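Local coordinates for protein TetR-family transcriptional regulator (Streptomyces coelicolor, PDB 2G7L) that probably represses or otherwise regulates transcription as a TetR-family protein, binding DNA through a helix-turn-helix domain and sensing a ligand through its C-terminal domain, at residues A[96-99]-A[100-104]; A[105-108]-A[109-112]. One frame throughout, in Å; residues are numbered along the deposited sequence.

Interaction 1 of 2, residues A[96-99]-A[100-104]; sequences VLTS and YTLVL
Thr101 turns its hydroxyl back onto the carbonyl of Leu97, one helical turn earlier in helix 89-106. Thr101 OG1 donates to Leu97 O at 2.8 Å, while Thr101 N reaches the same oxygen at 3.0 Å. The two donors arrive from opposite faces of the carbonyl plane, each tilted about 30° out of it. With OG1 anti to its own carbonyl carbon (chi1 -60°), the hydroxyl sits beside the backbone N and can share that acceptor. This is the tightly packed side: Leu97 and Thr101 press on helix 142-161, Val96 meets helix 122-136, and Tyr100 packs on Leu127, its hydroxyl bonded to Thr157. Tyr100 N meets Val96 O at 2.9 Å in an almost straight bond (179°).

The solvent side is looser. Thr98 and Leu102 run side by side in the same direction, Thr98 CG2 lying 3.9 Å from Leu102 CD1; Thr98 OG1 turns back to Arg94 O. Leu102 N still holds Thr98 O at 2.8 Å. The bond within its own helix probably lets Thr101 be buried against Ala156 without its hydroxyl needing a partner on helix 142-161.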
# COMPACT_ATOMS: atom_id res chain seq x y z
N VAL A 96 -14.67 -10.53 -7.58
CA VAL A 96 -14.54 -9.11 -7.86
C VAL A 96 -13.18 -8.51 -7.45
O VAL A 96 -12.59 -7.74 -8.18
CB VAL A 96 -15.82 -8.23 -7.58
CG1 VAL A 96 -17.03 -9.08 -7.23
CG2 VAL A 96 -15.59 -7.05 -6.65
N LEU A 97 -12.66 -8.97 -6.31
CA LEU A 97 -11.42 -8.41 -5.78
C LEU A 97 -10.28 -8.80 -6.67
O LEU A 97 -9.38 -8.04 -6.85
CB LEU A 97 -11.21 -8.80 -4.28
CG LEU A 97 -12.09 -7.91 -3.40
CD1 LEU A 97 -12.25 -8.52 -2.02
CD2 LEU A 97 -11.50 -6.48 -3.31
N THR A 98 -10.35 -9.97 -7.26
CA THR A 98 -9.38 -10.40 -8.26
C THR A 98 -9.38 -9.55 -9.53
O THR A 98 -8.31 -9.13 -10.01
CB THR A 98 -9.57 -11.92 -8.57
OG1 THR A 98 -9.38 -12.62 -7.35
CG2 THR A 98 -8.57 -12.46 -9.58
N SER A 99 -10.56 -9.28 -10.09
CA SER A 99 -10.59 -8.48 -11.29
C SER A 99 -10.22 -7.05 -11.00
O SER A 99 -9.50 -6.48 -11.80
CB SER A 99 -11.88 -8.64 -12.12
OG SER A 99 -13.06 -8.49 -11.37
N TYR A 100 -10.61 -6.48 -9.86
CA TYR A 100 -10.03 -5.20 -9.44
C TYR A 100 -8.51 -5.27 -9.46
O TYR A 100 -7.85 -4.45 -10.11
CB TYR A 100 -10.53 -4.80 -8.08
CG TYR A 100 -9.87 -3.59 -7.46
CD1 TYR A 100 -10.21 -2.30 -7.87
CD2 TYR A 100 -8.95 -3.72 -6.38
CE1 TYR A 100 -9.65 -1.17 -7.29
CE2 TYR A 100 -8.41 -2.58 -5.77
CZ TYR A 100 -8.76 -1.31 -6.24
OH TYR A 100 -8.24 -0.17 -5.68
N THR A 101 -7.95 -6.28 -8.80
CA THR A 101 -6.50 -6.47 -8.70
C THR A 101 -5.82 -6.61 -10.08
O THR A 101 -4.75 -6.06 -10.29
CB THR A 101 -6.14 -7.69 -7.79
OG1 THR A 101 -6.66 -7.47 -6.48
CG2 THR A 101 -4.64 -7.84 -7.66
N LEU A 102 -6.44 -7.36 -10.98
CA LEU A 102 -5.91 -7.54 -12.33
C LEU A 102 -5.89 -6.23 -13.11
O LEU A 102 -4.97 -6.00 -13.87
CB LEU A 102 -6.73 -8.60 -13.08
CG LEU A 102 -6.41 -10.03 -12.61
CD1 LEU A 102 -7.54 -10.97 -13.00
CD2 LEU A 102 -5.05 -10.54 -13.11
N VAL A 103 -6.86 -5.34 -12.92
CA VAL A 103 -6.67 -4.01 -13.52
C VAL A 103 -5.52 -3.23 -12.92
O VAL A 103 -4.74 -2.65 -13.63
CB VAL A 103 -7.98 -3.17 -13.86
CG1 VAL A 103 -9.28 -3.77 -13.35
CG2 VAL A 103 -7.85 -1.63 -13.64
N LEU A 104 -5.34 -3.31 -11.61
CA LEU A 104 -4.19 -2.67 -10.96
C LEU A 104 -2.85 -3.24 -11.41
O LEU A 104 -1.91 -2.50 -11.60
CB LEU A 104 -4.33 -2.75 -9.45
CG LEU A 104 -4.98 -1.63 -8.60
CD1 LEU A 104 -5.84 -0.69 -9.36
CD2 LEU A 104 -5.69 -2.11 -7.40

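Interaction 2 of 2, residues A[105-108]-A[109-112]; sequences FAHP and QLAR
A helix-to-helix turn joins helix 89-106 to helix 108-116, and His107 is the junction residue: it is the first to leave helical geometry and also the N-cap of the helix that follows. Pro108 starts that helix in its first turn, where a residue without an N-H costs no hydrogen bond.

His107 O points into the new helix and receives two weak bonds, from Leu110 N at 2.6 Å, strongly bent at 127°, and from Ala111 N at 3.3 Å. Regular helical bonding is reached one residue later, where Arg112 N meets Pro108 O at 2.9 Å.

Side-chain contact is made by His107 and Leu110, which lie alongside each other, pointing the same way. Leu110 CD1 comes within 3.6 Å of His107 CB and 4.0 Å of His107 CG, approaching the imidazole obliquely. The first torsion of Leu110 (chi1 -62°) sets its CG beside its own backbone N, and Leu110 CB rests 3.2 Å from His107 O, so the leucine follows the capping carbonyl as well as the histidine side chain. Along helix 108-116, Arg112 CG lies 3.6 Å from Pro108 O, and Arg112 NE goes on to bond Ala161 O.

Leu110 also packs against His67, Leu71 and Leu74 of helix 63-74, and His107 shares Leu74 with it. Cut back to alanine, Leu110 would lose its reach to His107 CB and is likely to leave a gap against helix 63-74. Ala111 touches Thr157 and Ala160 of helix 142-161, and Arg112 packs on Val116 of the second subunit, so the start of helix 108-116 sits between two helices of its own chain and reaches the partner chain.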
# COMPACT_ATOMS: atom_id res chain seq x y z
N PHE A 105 -2.75 -4.56 -11.57
CA PHE A 105 -1.49 -5.19 -12.01
C PHE A 105 -1.12 -4.73 -13.42
O PHE A 105 0.05 -4.64 -13.73
CB PHE A 105 -1.61 -6.73 -12.01
CG PHE A 105 -1.25 -7.42 -10.66
CD1 PHE A 105 -1.75 -6.94 -9.45
CD2 PHE A 105 -0.44 -8.55 -10.65
CE1 PHE A 105 -1.44 -7.59 -8.18
CE2 PHE A 105 -0.15 -9.22 -9.41
CZ PHE A 105 -0.65 -8.71 -8.18
N ALA A 106 -2.11 -4.46 -14.26
CA ALA A 106 -1.89 -3.85 -15.60
C ALA A 106 -1.39 -2.41 -15.49
O ALA A 106 -0.66 -1.95 -16.36
CB ALA A 106 -3.17 -3.94 -16.46
N HIS A 107 -1.75 -1.69 -14.41
CA HIS A 107 -1.37 -0.29 -14.25
C HIS A 107 -0.79 0.09 -12.86
O HIS A 107 -1.41 0.86 -12.09
CB HIS A 107 -2.56 0.61 -14.58
CG HIS A 107 -3.16 0.34 -15.92
ND1 HIS A 107 -2.69 0.91 -17.09
CD2 HIS A 107 -4.18 -0.47 -16.29
CE1 HIS A 107 -3.39 0.48 -18.11
NE2 HIS A 107 -4.30 -0.37 -17.66
N PRO A 108 0.42 -0.46 -12.53
CA PRO A 108 0.91 -0.34 -11.13
C PRO A 108 1.05 1.04 -10.61
O PRO A 108 0.79 1.27 -9.43
CB PRO A 108 2.22 -1.15 -11.14
CG PRO A 108 1.92 -2.25 -12.18
CD PRO A 108 1.31 -1.34 -13.32
N GLN A 109 1.38 1.99 -11.48
CA GLN A 109 1.39 3.38 -11.06
C GLN A 109 0.02 3.89 -10.66
O GLN A 109 -0.07 4.74 -9.79
CB GLN A 109 1.99 4.29 -12.13
CG GLN A 109 2.06 5.77 -11.72
CD GLN A 109 2.78 6.00 -10.41
OE1 GLN A 109 3.92 5.54 -10.24
NE2 GLN A 109 2.15 6.76 -9.47
N LEU A 110 -1.07 3.35 -11.26
CA LEU A 110 -2.40 3.70 -10.75
C LEU A 110 -2.69 3.17 -9.35
O LEU A 110 -3.30 3.87 -8.52
CB LEU A 110 -3.52 3.28 -11.74
CG LEU A 110 -3.46 3.99 -13.14
CD1 LEU A 110 -4.65 3.54 -14.00
CD2 LEU A 110 -3.38 5.53 -12.98
N ALA A 111 -2.29 1.92 -9.08
CA ALA A 111 -2.29 1.37 -7.66
C ALA A 111 -1.49 2.30 -6.75
O ALA A 111 -2.01 2.72 -5.70
CB ALA A 111 -1.73 -0.07 -7.58
N ARG A 112 -0.26 2.71 -7.17
CA ARG A 112 0.56 3.59 -6.32
C ARG A 112 -0.14 4.89 -6.02
O ARG A 112 -0.14 5.38 -4.87
CB ARG A 112 1.93 3.87 -6.93
CG ARG A 112 2.86 2.68 -6.89
CD ARG A 112 4.10 2.87 -7.77
NE ARG A 112 4.53 1.53 -8.15
CZ ARG A 112 5.59 1.25 -8.89
NH1 ARG A 112 6.40 2.20 -9.31
NH2 ARG A 112 5.88 -0.01 -9.17

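How the interactions relate
Interaction 1 comes first along the chain and interaction 2 follows directly, their centres about 11 Å apart. Interaction 1 lies wholly within helix 89-106; interaction 2 begins on its last two residues and carries the chain round into helix 108-116. They meet where Leu104 CG packs on Ala111 CB at 3.7 Å, so the start of helix 108-116 packs against the end of helix 89-106. Both belong to the C-terminal, tetracycline-repressor-like region, and both touch helices 63-74 and 142-161. Such a continuous path of packed helices is consistent with the way TetR-family regulators relay ligand binding to the DNA-binding domain.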